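Local coordinates for homoprotocatechuate 2,3-dioxygenase (Brevibacterium fuscum, PDB 4Z6M), which probably catalyses the iron(II)-dependent, oxygen-consuming ring cleavage of homoprotocatechuate, using a two-histidine, one-carboxylate metal site, at residues R240-P245 against P302-E307; G246-G249 against F254-Y257; P70-K75 against D260-R265. The protein carries 1 engineered substitution. All coordinates share one frame; numbering follows the deposited sequence. Where two conformers were deposited one is given.

Contact 1: R240-P245 against P302-E307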
ATOM      1  N   ARG A 240     -20.793   7.504  11.601  1.00  8.69           N
ATOM      2  CA  ARG A 240     -19.953   7.236  12.758  1.00  9.40           C
ATOM      3  C   ARG A 240     -18.467   7.432  12.446  1.00  8.09           C
ATOM      4  O   ARG A 240     -17.632   7.243  13.299  1.00  8.68           O
ATOM      5  CB  ARG A 240     -20.204   5.802  13.257  1.00 10.10           C
ATOM      6  CG  ARG A 240     -21.671   5.433  13.477  1.00 11.01           C
ATOM      7  CD  ARG A 240     -22.392   6.428  14.375  1.00 11.70           C
ATOM      8  NE  ARG A 240     -21.931   6.333  15.742  1.00 12.32           N
ATOM      9  CZ  ARG A 240     -22.267   7.186  16.706  1.00 12.49           C
ATOM     10  NH1 ARG A 240     -22.954   8.283  16.415  1.00 15.64           N
ATOM     11  NH2 ARG A 240     -21.847   6.987  17.942  1.00 12.22           N
ATOM     12  N   ILE A 241     -18.159   7.864  11.232  1.00  8.59           N
ATOM     13  CA  ILE A 241     -16.833   8.408  10.918  1.00  8.27           C
ATOM     14  C   ILE A 241     -16.870   9.881  11.285  1.00  8.43           C
ATOM     15  O   ILE A 241     -17.593  10.661  10.668  1.00  8.81           O
ATOM     16  CB  ILE A 241     -16.494   8.261   9.432  1.00  8.55           C
ATOM     17  CG1 ILE A 241     -16.483   6.793   9.000  1.00  8.79           C
ATOM     18  CG2 ILE A 241     -15.167   8.941   9.109  1.00 10.14           C
ATOM     19  CD1 ILE A 241     -16.365   6.588   7.515  1.00  9.56           C
ATOM     20  N   GLU A 242     -16.137  10.250  12.328  1.00  7.76           N
ATOM     21  CA  GLU A 242     -16.234  11.616  12.842  1.00  7.87           C
ATOM     22  C   GLU A 242     -15.357  12.566  12.030  1.00  7.84           C
ATOM     23  O   GLU A 242     -15.780  13.678  11.719  1.00  9.22           O
ATOM     24  CB  GLU A 242     -15.815  11.659  14.320  1.00  8.56           C
ATOM     25  CG  GLU A 242     -16.080  13.012  14.962  1.00  9.06           C
ATOM     26  CD  GLU A 242     -15.343  13.250  16.257  1.00  9.32           C
ATOM     27  OE1 GLU A 242     -14.280  12.667  16.457  1.00 10.24           O
ATOM     28  OE2 GLU A 242     -15.869  14.039  17.081  1.00 11.21           O
ATOM     29  N   ARG A 243     -14.123  12.153  11.747  1.00  7.85           N
ATOM     30  CA  ARG A 243     -13.120  13.063  11.199  1.00  8.12           C
ATOM     31  C   ARG A 243     -12.037  12.239  10.545  1.00  7.55           C
ATOM     32  O   ARG A 243     -11.512  11.299  11.149  1.00  8.03           O
ATOM     33  CB  ARG A 243     -12.510  13.898  12.319  1.00  9.56           C
ATOM     34  CG  ARG A 243     -11.346  14.779  11.903  1.00  9.48           C
ATOM     35  CD  ARG A 243     -10.741  15.570  13.049  1.00  9.17           C
ATOM     36  NE  ARG A 243      -9.445  16.041  12.592  1.00  8.27           N
ATOM     37  CZ  ARG A 243      -8.347  16.154  13.333  1.00  8.15           C
ATOM     38  NH1 ARG A 243      -8.405  16.051  14.650  1.00  8.72           N
ATOM     39  NH2 ARG A 243      -7.208  16.433  12.737  1.00  8.33           N
ATOM     40  N   GLY A 244     -11.667  12.630   9.337  1.00  8.49           N
ATOM     41  CA  GLY A 244     -10.582  11.977   8.615  1.00  7.42           C
ATOM     42  C   GLY A 244     -11.112  11.202   7.416  1.00  6.94           C
ATOM     43  O   GLY A 244     -12.258  11.389   6.986  1.00  8.56           O
ATOM     44  N   PRO A 245     -10.272  10.347   6.840  1.00  6.95           N
ATOM     45  CA  PRO A 245      -8.890  10.106   7.223  1.00  6.75           C
ATOM     46  C   PRO A 245      -7.980  11.288   6.851  1.00  6.70           C
ATOM     47  O   PRO A 245      -8.335  12.107   6.016  1.00  7.15           O
ATOM     48  CB  PRO A 245      -8.526   8.862   6.428  1.00  7.57           C
ATOM     49  CG  PRO A 245      -9.342   8.980   5.198  1.00  7.90           C
ATOM     50  CD  PRO A 245     -10.631   9.628   5.624  1.00  7.50           C
ATOM     51  N   PRO A 302     -16.067  20.248  14.366  1.00 10.31           N
ATOM     52  CA  PRO A 302     -16.264  20.920  15.667  1.00 11.51           C
ATOM     53  C   PRO A 302     -16.477  19.950  16.835  1.00 10.52           C
ATOM     54  O   PRO A 302     -16.022  20.213  17.951  1.00 11.13           O
ATOM     55  CB  PRO A 302     -17.480  21.822  15.430  1.00 12.97           C
ATOM     56  CG  PRO A 302     -18.023  21.451  14.099  1.00 15.50           C
ATOM     57  CD  PRO A 302     -16.968  20.751  13.322  1.00 11.28           C
ATOM     58  N   SER A 303     -17.143  18.820  16.573  1.00  9.63           N
ATOM     59  CA  SER A 303     -17.325  17.819  17.624  1.00  9.62           C
ATOM     60  C   SER A 303     -16.015  17.304  18.200  1.00  9.22           C
ATOM     61  O   SER A 303     -15.986  16.847  19.345  1.00  9.83           O
ATOM     62  CB  SER A 303     -18.169  16.643  17.139  1.00 10.06           C
ATOM     63  OG  SER A 303     -17.539  15.941  16.082  1.00 11.78           O
ATOM     64  N   TRP A 304     -14.950  17.328  17.401  1.00  8.97           N
ATOM     65  CA  TRP A 304     -13.643  16.912  17.878  1.00  9.02           C
ATOM     66  C   TRP A 304     -13.195  17.766  19.058  1.00  8.73           C
ATOM     67  O   TRP A 304     -12.547  17.276  19.979  1.00 10.42           O
ATOM     68  CB  TRP A 304     -12.612  16.945  16.718  1.00  9.91           C
ATOM     69  CG  TRP A 304     -11.443  16.038  16.936  1.00  8.79           C
ATOM     70  CD1 TRP A 304     -11.358  14.727  16.587  1.00  9.24           C
ATOM     71  CD2 TRP A 304     -10.223  16.342  17.621  1.00  9.03           C
ATOM     72  NE1 TRP A 304     -10.158  14.201  16.982  1.00  8.63           N
ATOM     73  CE2 TRP A 304      -9.439  15.165  17.621  1.00  8.19           C
ATOM     74  CE3 TRP A 304      -9.714  17.491  18.242  1.00 10.44           C
ATOM     75  CZ2 TRP A 304      -8.199  15.104  18.226  1.00  9.33           C
ATOM     76  CZ3 TRP A 304      -8.494  17.427  18.847  1.00 11.34           C
ATOM     77  CH2 TRP A 304      -7.740  16.249  18.833  1.00 11.28           C
ATOM     78  N   TYR A 305     -13.543  19.048  19.029  1.00  9.53           N
ATOM     79  CA  TYR A 305     -13.181  19.932  20.113  1.00 10.35           C
ATOM     80  C   TYR A 305     -14.152  19.939  21.278  1.00 12.63           C
ATOM     81  O   TYR A 305     -13.769  20.372  22.357  1.00 21.01           O
ATOM     82  CB  TYR A 305     -13.059  21.366  19.602  1.00 10.66           C
ATOM     83  CG  TYR A 305     -11.890  21.582  18.669  1.00  8.99           C
ATOM     84  CD1 TYR A 305     -10.591  21.316  19.071  1.00  9.09           C
ATOM     85  CD2 TYR A 305     -12.088  22.068  17.375  1.00  8.80           C
ATOM     86  CE1 TYR A 305      -9.518  21.515  18.221  1.00  8.53           C
ATOM     87  CE2 TYR A 305     -11.016  22.292  16.512  1.00  8.55           C
ATOM     88  CZ  TYR A 305      -9.720  22.010  16.952  1.00  8.01           C
ATOM     89  OH  TYR A 305      -8.633  22.235  16.123  1.00  9.39           O
ATOM     90  N   THR A 306     -15.412  19.568  21.066  1.00 10.95           N
ATOM     91  CA  THR A 306     -16.438  19.728  22.087  1.00 11.67           C
ATOM     92  C   THR A 306     -16.836  18.436  22.796  1.00 11.64           C
ATOM     93  O   THR A 306     -17.270  18.483  23.957  1.00 12.85           O
ATOM     94  CB  THR A 306     -17.694  20.406  21.510  1.00 13.11           C
ATOM     95  OG1 THR A 306     -18.336  19.565  20.548  1.00 14.12           O
ATOM     96  CG2 THR A 306     -17.349  21.733  20.869  1.00 14.16           C
ATOM     97  N   GLU A 307     -16.731  17.301  22.109  1.00 10.77           N
ATOM     98  CA  GLU A 307     -17.259  16.035  22.634  1.00 10.36           C
ATOM     99  C   GLU A 307     -16.145  15.145  23.136  1.00  9.68           C
ATOM    100  O   GLU A 307     -15.089  15.057  22.500  1.00  9.61           O
ATOM    101  CB  GLU A 307     -18.056  15.291  21.578  1.00 11.90           C
ATOM    102  CG  GLU A 307     -19.091  16.142  20.898  1.00 13.00           C
ATOM    103  CD  GLU A 307     -20.053  16.764  21.893  1.00 14.65           C
ATOM    104  OE1 GLU A 307     -20.736  15.980  22.578  1.00 19.29           O
ATOM    105  OE2 GLU A 307     -20.127  18.011  22.000  1.00 18.76           O
TER
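The indole ring of W304 carries the R243 guanidinium over one face. NH1 of R243 lies 3.3 Å above the ring plane, and its nearest ring atom is CE2 of W304. CZ of R243 sits 4.5 Å from the centroid of the five-membered ring and only 6° off its normal. This is a cation-pi contact, but not a flat stack. The two planes stand 83° apart, so the guanidinium points an edge at the indole. R265 makes a second cation-pi contact on the opposite face of W304. Y257 meets the same ring edge-to-face.

R243 reaches the indole with an extended chain. Its CG is anti to the backbone N, and CD touches CD1 of W304 at 3.7 Å on the way. NH2 of R243 makes a weak hydrogen bond to the Y255 hydroxyl.

E242 handles the polar side. S303 OG donates to E242 OE2 over 2.7 Å. It arrives on the anti side of the carboxylate, 22° out of plane. The other oxygen, OE1, comes within 3.6 Å of W304 CD1 and forms a salt bridge with R265 NE. Both oxygens of this buried carboxylate therefore have partners, which would favour its ionised form. W304 N lies close to E242 OE2 but at a poor angle, and no bond results.

Neighbouring residues E242 and R243 can both turn to helix 302-306 because the strand is irregular here. Their backbones both pair with Y257, which makes a classic beta bulge. The bulge marks the corner between strands 241-242 and 244-247. The side chain of W304 ends about 6 Å from the iron(II) ion. W304 is not one of the metal ligands, but the contact lies next to the facial-triad site.

Contact 2: G246-G249 against F254-Y257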
ATOM      1  N   GLY A 246      -6.841  11.387   7.513  1.00  6.83           N
ATOM      2  CA  GLY A 246      -5.894  12.443   7.198  1.00  7.41           C
ATOM      3  C   GLY A 246      -4.485  12.072   7.562  1.00  6.62           C
ATOM      4  O   GLY A 246      -4.197  10.979   8.026  1.00  6.47           O
ATOM      5  N   ARG A 247      -3.610  13.051   7.350  1.00  7.02           N
ATOM      6  CA  ARG A 247      -2.261  13.046   7.891  1.00  6.70           C
ATOM      7  C   ARG A 247      -2.231  14.097   8.985  1.00  6.32           C
ATOM      8  O   ARG A 247      -2.593  15.236   8.738  1.00  6.84           O
ATOM      9  CB  ARG A 247      -1.271  13.410   6.773  1.00  7.51           C
ATOM     10  CG  ARG A 247       0.141  13.683   7.238  1.00  7.97           C
ATOM     11  CD  ARG A 247       0.892  12.412   7.539  1.00  7.42           C
ATOM     12  NE  ARG A 247       1.124  11.613   6.328  1.00  7.19           N
ATOM     13  CZ  ARG A 247       1.665  10.400   6.325  1.00  6.92           C
ATOM     14  NH1 ARG A 247       2.030   9.817   7.473  1.00  7.67           N
ATOM     15  NH2 ARG A 247       1.852   9.767   5.177  1.00  8.16           N
ATOM     16  N   HIS A 248      -1.734  13.742  10.168  1.00  6.64           N
ATOM     17  CA  HIS A 248      -1.548  14.729  11.235  1.00  6.89           C
ATOM     18  C   HIS A 248      -0.301  15.565  10.935  1.00  7.13           C
ATOM     19  O   HIS A 248       0.675  15.064  10.373  1.00  7.75           O
ATOM     20  CB  HIS A 248      -1.310  14.040  12.552  1.00  7.60           C
ATOM     21  CG  HIS A 248      -2.524  13.502  13.226  1.00  7.61           C
ATOM     22  ND1 HIS A 248      -3.664  14.250  13.454  1.00  7.94           N
ATOM     23  CD2 HIS A 248      -2.750  12.287  13.792  1.00  7.70           C
ATOM     24  CE1 HIS A 248      -4.536  13.509  14.128  1.00  8.01           C
ATOM     25  NE2 HIS A 248      -3.995  12.326  14.357  1.00  8.09           N
ATOM     26  N   GLY A 249      -0.319  16.826  11.337  1.00  6.81           N
ATOM     27  CA  GLY A 249       0.905  17.598  11.456  1.00  7.54           C
ATOM     28  C   GLY A 249       1.703  17.111  12.647  1.00  7.38           C
ATOM     29  O   GLY A 249       2.737  16.447  12.527  1.00  8.15           O
ATOM     30  N   PHE A 254      -0.711   8.973   9.972  1.00  6.17           N
ATOM     31  CA  PHE A 254      -1.947   8.881   9.197  1.00  6.17           C
ATOM     32  C   PHE A 254      -3.049   8.464  10.207  1.00  6.09           C
ATOM     33  O   PHE A 254      -2.778   7.661  11.099  1.00  7.53           O
ATOM     34  CB  PHE A 254      -1.759   7.860   8.073  1.00  7.09           C
ATOM     35  CG  PHE A 254      -2.797   7.910   6.990  1.00  7.03           C
ATOM     36  CD1 PHE A 254      -2.662   8.773   5.942  1.00  8.88           C
ATOM     37  CD2 PHE A 254      -3.888   7.066   7.007  1.00  8.13           C
ATOM     38  CE1 PHE A 254      -3.609   8.811   4.942  1.00 10.36           C
ATOM     39  CE2 PHE A 254      -4.843   7.119   6.023  1.00  9.24           C
ATOM     40  CZ  PHE A 254      -4.692   7.995   4.986  1.00  9.60           C
ATOM     41  N   TYR A 255      -4.253   9.015  10.083  1.00  5.98           N
ATOM     42  CA  TYR A 255      -5.241   8.898  11.151  1.00  6.07           C
ATOM     43  C   TYR A 255      -6.672   8.847  10.655  1.00  6.02           C
ATOM     44  O   TYR A 255      -6.991   9.239   9.516  1.00  6.02           O
ATOM     45  CB  TYR A 255      -5.098  10.085  12.117  1.00  6.02           C
ATOM     46  CG  TYR A 255      -5.640  11.393  11.582  1.00  6.49           C
ATOM     47  CD1 TYR A 255      -6.970  11.716  11.709  1.00  7.41           C
ATOM     48  CD2 TYR A 255      -4.818  12.319  10.931  1.00  6.16           C
ATOM     49  CE1 TYR A 255      -7.491  12.897  11.217  1.00  7.07           C
ATOM     50  CE2 TYR A 255      -5.328  13.509  10.438  1.00  6.32           C
ATOM     51  CZ  TYR A 255      -6.668  13.796  10.567  1.00  7.02           C
ATOM     52  OH  TYR A 255      -7.177  14.996  10.113  1.00  7.89           O
ATOM     53  N   LEU A 256      -7.537   8.431  11.586  1.00  6.09           N
ATOM     54  CA  LEU A 256      -8.977   8.398  11.398  1.00  6.43           C
ATOM     55  C   LEU A 256      -9.621   8.449  12.774  1.00  6.26           C
ATOM     56  O   LEU A 256      -9.109   7.805  13.684  1.00  7.28           O
ATOM     57  CB  LEU A 256      -9.401   7.098  10.706  1.00  7.07           C
ATOM     58  CG  LEU A 256     -10.904   6.891  10.470  1.00  7.82           C
ATOM     59  CD1 LEU A 256     -11.466   7.919   9.506  1.00  8.82           C
ATOM     60  CD2 LEU A 256     -11.166   5.471  10.036  1.00  8.09           C
ATOM     61  N   TYR A 257     -10.719   9.191  12.942  1.00  7.02           N
ATOM     62  CA  TYR A 257     -11.496   9.123  14.183  1.00  6.52           C
ATOM     63  C   TYR A 257     -12.910   8.615  13.908  1.00  7.18           C
ATOM     64  O   TYR A 257     -13.599   9.135  13.032  1.00  7.31           O
ATOM     65  CB  TYR A 257     -11.588  10.490  14.874  1.00  7.23           C
ATOM     66  CG  TYR A 257     -10.242  11.066  15.242  1.00  6.65           C
ATOM     67  CD1 TYR A 257      -9.597  10.749  16.438  1.00  6.81           C
ATOM     68  CD2 TYR A 257      -9.583  11.922  14.353  1.00  7.58           C
ATOM     69  CE1 TYR A 257      -8.368  11.293  16.756  1.00  7.25           C
ATOM     70  CE2 TYR A 257      -8.366  12.447  14.660  1.00  7.09           C
ATOM     71  CZ  TYR A 257      -7.759  12.135  15.856  1.00  7.33           C
ATOM     72  OH  TYR A 257      -6.547  12.684  16.111  1.00  9.00           O
TER
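G246 and Y255 form an antiparallel hydrogen-bonded pair. G246 N donates to Y255 O over 2.9 Å, with 156° at the hydrogen. Y255 N returns the bond to G246 O at 2.8 Å. R247 and F254 follow as a non-hydrogen-bonded pair, and together the two pairs build the hairpin of strands 244-247 and 254-259. F254 CA adds a CA-H...O contact to the same G246 carbonyl oxygen. That oxygen also lies 3.4 Å above one face of the F254 ring, toward its rim.

The polar ends of these side chains find their partners outside the two segments. R247 forms a salt bridge with D230 of the second subunit, and its NH1 also bonds to N252 O. Y255 OH bonds to D294. H248 bonds through ND1 to R293 O and through NE2 to E267 OE2.

Packing centres on the Y255 ring, which is held between backbone and imidazole. With chi1 at 75°, its CG lies between the backbone N and the carbonyl carbon, and the ring lies across the neighbouring strand, over G246. The CA of G246 makes a CH-pi contact to one face, 3.9 Å from the centroid. H248 covers the opposite face as an offset stack, with centroids 3.8 Å apart. The H248 and Y255 planes are inclined by only 13°. The hydroxyl of Y257 arrives at the edge of the H248 ring, near its plane, 3.1 Å from NE2. H248, Y255 and Y257 thus form an aromatic cluster.

The chemistry implies a second shell for the metal. E267 is an iron ligand, and H248 bonds directly to its carboxylate. Stacking on Y255 fixes the tilt of the imidazole, while R293 and E267 fix its rotation.

Contact 3: P70-K75 against D260-R265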
ATOM      1  N   PRO A  70     -24.329   1.409  33.715  1.00 14.97           N
ATOM      2  CA  PRO A  70     -25.462   2.277  33.448  1.00 15.16           C
ATOM      3  C   PRO A  70     -25.132   3.554  32.683  1.00 14.90           C
ATOM      4  O   PRO A  70     -25.997   4.077  31.968  1.00 16.20           O
ATOM      5  CB  PRO A  70     -25.986   2.600  34.857  1.00 15.61           C
ATOM      6  CG  PRO A  70     -24.812   2.396  35.770  1.00 17.33           C
ATOM      7  CD  PRO A  70     -24.031   1.280  35.154  1.00 15.81           C
ATOM      8  N   VAL A  71     -23.895   4.029  32.827  1.00 13.22           N
ATOM      9  CA  VAL A  71     -23.462   5.285  32.239  1.00 13.05           C
ATOM     10  C   VAL A  71     -22.138   5.025  31.521  1.00 11.17           C
ATOM     11  O   VAL A  71     -21.130   4.662  32.139  1.00 12.45           O
ATOM     12  CB  VAL A  71     -23.286   6.401  33.291  1.00 14.72           C
ATOM     13  CG1 VAL A  71     -22.780   7.693  32.654  1.00 15.91           C
ATOM     14  CG2 VAL A  71     -24.611   6.660  33.992  1.00 17.75           C
ATOM     15  N   ALA A  72     -22.140   5.243  30.215  1.00 11.70           N
ATOM     16  CA  ALA A  72     -20.917   5.095  29.426  1.00 11.25           C
ATOM     17  C   ALA A  72     -19.835   6.075  29.861  1.00 10.45           C
ATOM     18  O   ALA A  72     -20.107   7.268  30.046  1.00 11.80           O
ATOM     19  CB  ALA A  72     -21.222   5.304  27.958  1.00 13.00           C
ATOM     20  N   ALA A  73     -18.627   5.567  30.067  1.00  9.84           N
ATOM     21  CA  ALA A  73     -17.546   6.327  30.700  1.00  9.37           C
ATOM     22  C   ALA A  73     -16.245   5.551  30.637  1.00  9.79           C
ATOM     23  O   ALA A  73     -16.272   4.320  30.489  1.00 11.50           O
ATOM     24  CB  ALA A  73     -17.882   6.642  32.148  1.00 10.11           C
ATOM     25  N   LEU A  74     -15.115   6.246  30.767  1.00  9.21           N
ATOM     26  CA  LEU A  74     -13.842   5.584  31.048  1.00 10.04           C
ATOM     27  C   LEU A  74     -13.816   5.121  32.510  1.00  9.75           C
ATOM     28  O   LEU A  74     -14.004   5.935  33.410  1.00 10.64           O
ATOM     29  CB  LEU A  74     -12.692   6.556  30.803  1.00  9.97           C
ATOM     30  CG  LEU A  74     -11.305   6.023  31.224  1.00 11.00           C
ATOM     31  CD1 LEU A  74     -10.811   4.930  30.277  1.00 11.30           C
ATOM     32  CD2 LEU A  74     -10.287   7.133  31.336  1.00 11.82           C
ATOM     33  N   LYS A  75     -13.605   3.821  32.734  1.00  9.66           N
ATOM     34  CA  LYS A  75     -13.413   3.292  34.088  1.00 10.74           C
ATOM     35  C   LYS A  75     -11.953   3.280  34.518  1.00  9.66           C
ATOM     36  O   LYS A  75     -11.644   3.566  35.678  1.00 11.38           O
ATOM     37  CB  LYS A  75     -14.041   1.887  34.213  1.00 12.00           C
ATOM     38  CG  LYS A  75     -14.033   1.316  35.610  1.00 13.85           C
ATOM     39  CD  LYS A  75     -15.029   0.192  35.780  1.00 16.34           C
ATOM     40  CE  LYS A  75     -14.907  -0.367  37.195  1.00 21.43           C
ATOM     41  NZ  LYS A  75     -16.148  -1.052  37.625  1.00 28.30           N
ATOM     42  N   ASP A 260     -17.838   4.912  18.665  1.00  8.58           N
ATOM     43  CA  ASP A 260     -18.486   3.648  19.066  1.00  8.24           C
ATOM     44  C   ASP A 260     -19.960   3.902  19.435  1.00  8.78           C
ATOM     45  O   ASP A 260     -20.417   5.050  19.394  1.00  9.03           O
ATOM     46  CB  ASP A 260     -17.650   2.916  20.132  1.00  8.64           C
ATOM     47  CG  ASP A 260     -18.033   3.239  21.579  1.00  8.09           C
ATOM     48  OD1 ASP A 260     -18.806   4.193  21.825  1.00  9.57           O
ATOM     49  OD2 ASP A 260     -17.537   2.504  22.480  1.00  9.93           O
ATOM     50  N   PRO A 261     -20.702   2.844  19.800  1.00  9.39           N
ATOM     51  CA  PRO A 261     -22.132   3.028  20.029  1.00  9.50           C
ATOM     52  C   PRO A 261     -22.504   3.960  21.185  1.00 10.06           C
ATOM     53  O   PRO A 261     -23.603   4.505  21.175  1.00 14.93           O
ATOM     54  CB  PRO A 261     -22.635   1.594  20.220  1.00  9.74           C
ATOM     55  CG  PRO A 261     -21.697   0.791  19.359  1.00  9.76           C
ATOM     56  CD  PRO A 261     -20.361   1.423  19.625  1.00  9.19           C
ATOM     57  N   ASP A 262     -21.599   4.116  22.160  1.00  9.69           N
ATOM     58  CA  ASP A 262     -21.771   5.048  23.273  1.00 10.20           C
ATOM     59  C   ASP A 262     -21.079   6.391  23.036  1.00 11.00           C
ATOM     60  O   ASP A 262     -20.918   7.182  23.969  1.00 11.91           O
ATOM     61  CB  ASP A 262     -21.250   4.420  24.554  1.00 10.67           C
ATOM     62  CG  ASP A 262     -22.167   3.336  25.064  1.00 11.62           C
ATOM     63  OD1 ASP A 262     -23.311   3.642  25.413  1.00 15.18           O
ATOM     64  OD2 ASP A 262     -21.757   2.173  25.044  1.00 12.76           O
ATOM     65  N   ASN A 263     -20.680   6.620  21.784  0.50 10.50           N
ATOM     66  CA  ASN A 263     -19.952   7.826  21.368  0.50 10.21           C
ATOM     67  C   ASN A 263     -18.506   7.893  21.868  0.50  9.16           C
ATOM     68  O   ASN A 263     -17.851   8.916  21.645  0.50 10.96           O
ATOM     69  CB  ASN A 263     -20.734   9.116  21.713  0.50 11.12           C
ATOM     70  CG  ASN A 263     -22.153   9.100  21.154  0.50 12.15           C
ATOM     71  OD1 ASN A 263     -22.385   8.590  20.059  0.50 14.54           O
ATOM     72  ND2 ASN A 263     -23.104   9.674  21.898  0.50 14.10           N
ATOM     73  N   HIS A 264     -17.979   6.835  22.496  1.00  9.27           N
ATOM     74  CA  HIS A 264     -16.541   6.795  22.785  1.00  9.02           C
ATOM     75  C   HIS A 264     -15.793   6.912  21.450  1.00  8.44           C
ATOM     76  O   HIS A 264     -16.093   6.200  20.497  1.00 10.07           O
ATOM     77  CB  HIS A 264     -16.085   5.539  23.491  1.00  8.91           C
ATOM     78  CG  HIS A 264     -16.728   5.300  24.815  1.00  9.54           C
ATOM     79  ND1 HIS A 264     -16.747   6.232  25.835  1.00 10.92           N
ATOM     80  CD2 HIS A 264     -17.346   4.201  25.293  1.00  9.19           C
ATOM     81  CE1 HIS A 264     -17.352   5.700  26.889  1.00 11.03           C
ATOM     82  NE2 HIS A 264     -17.705   4.460  26.585  1.00  9.83           N
ATOM     83  N   ARG A 265     -14.815   7.812  21.400  1.00  8.29           N
ATOM     84  CA  ARG A 265     -14.028   8.050  20.191  1.00  7.68           C
ATOM     85  C   ARG A 265     -12.818   7.150  20.139  1.00  7.63           C
ATOM     86  O   ARG A 265     -12.053   7.038  21.103  1.00  7.54           O
ATOM     87  CB  ARG A 265     -13.616   9.516  20.182  1.00  7.61           C
ATOM     88  CG  ARG A 265     -12.787   9.950  18.990  1.00  7.73           C
ATOM     89  CD  ARG A 265     -12.321  11.389  19.110  1.00  7.80           C
ATOM     90  NE  ARG A 265     -13.399  12.372  19.011  1.00  7.96           N
ATOM     91  CZ  ARG A 265     -13.918  13.079  20.019  1.00  8.30           C
ATOM     92  NH1 ARG A 265     -13.522  12.899  21.273  1.00  8.26           N
ATOM     93  NH2 ARG A 265     -14.852  13.990  19.749  1.00  9.35           N
TER
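D262 and H264 of a tight loop meet A72 and A73, where strand 73-81 begins. The loop is a type I beta turn from D260 to N263 with a G1 bulge. It joins strands 254-259 and 265-270 of one glyoxalase-family sheet, and strand 73-81 belongs to the other.

D260 organises the turn from within. Its OD1 accepts weak bonds from the backbone N of D262 and of H264, and its carbonyl O accepts the N-H of N263. OD2 of D260 bonds to Y35 OH.

D262 makes the first contact. Its CB lies 3.5 Å from A72 CB, a plain methyl-to-methylene touch. CG of D262 sits almost as near the same methyl at 3.6 Å. The carboxylate is held by T26, through OD1.

N263 takes the left-handed bulge position (phi 71°). H264 then reaches back across. Its CG is anti to the carbonyl carbon (chi1 -60°), which sends the ring toward A72 and A73. The ring is held at both nitrogens, ND1 by S309 OG and NE2 by V24 O. A72 CB approaches NE2 of H264 obliquely at 3.9 Å. A73 comes to the ring edge, where its backbone N lies near the ring plane, 3.4 Å from H264 CE1.

Segment 70-75 comes first and waits 184 residues for its partner 260-265, so contact 3 closes a very long loop. Contact 1 opens at 240-245, inside that loop, but closes at 302-307, beyond it. Contacts 1 and 3 therefore cross. Contact 2 is a short hairpin with four residues between its segments, and it falls within both loops. Contacts 1 and 2 both reach the second subunit. Contact 3 joins the two glyoxalase-family sheets, whereas contact 1 ties helix 302-306 to the corner leading into 244-247, the edge strand of the second sheet that contact 2 pairs. A hydrogen bond from R240 to N263 links contacts 1 and 3.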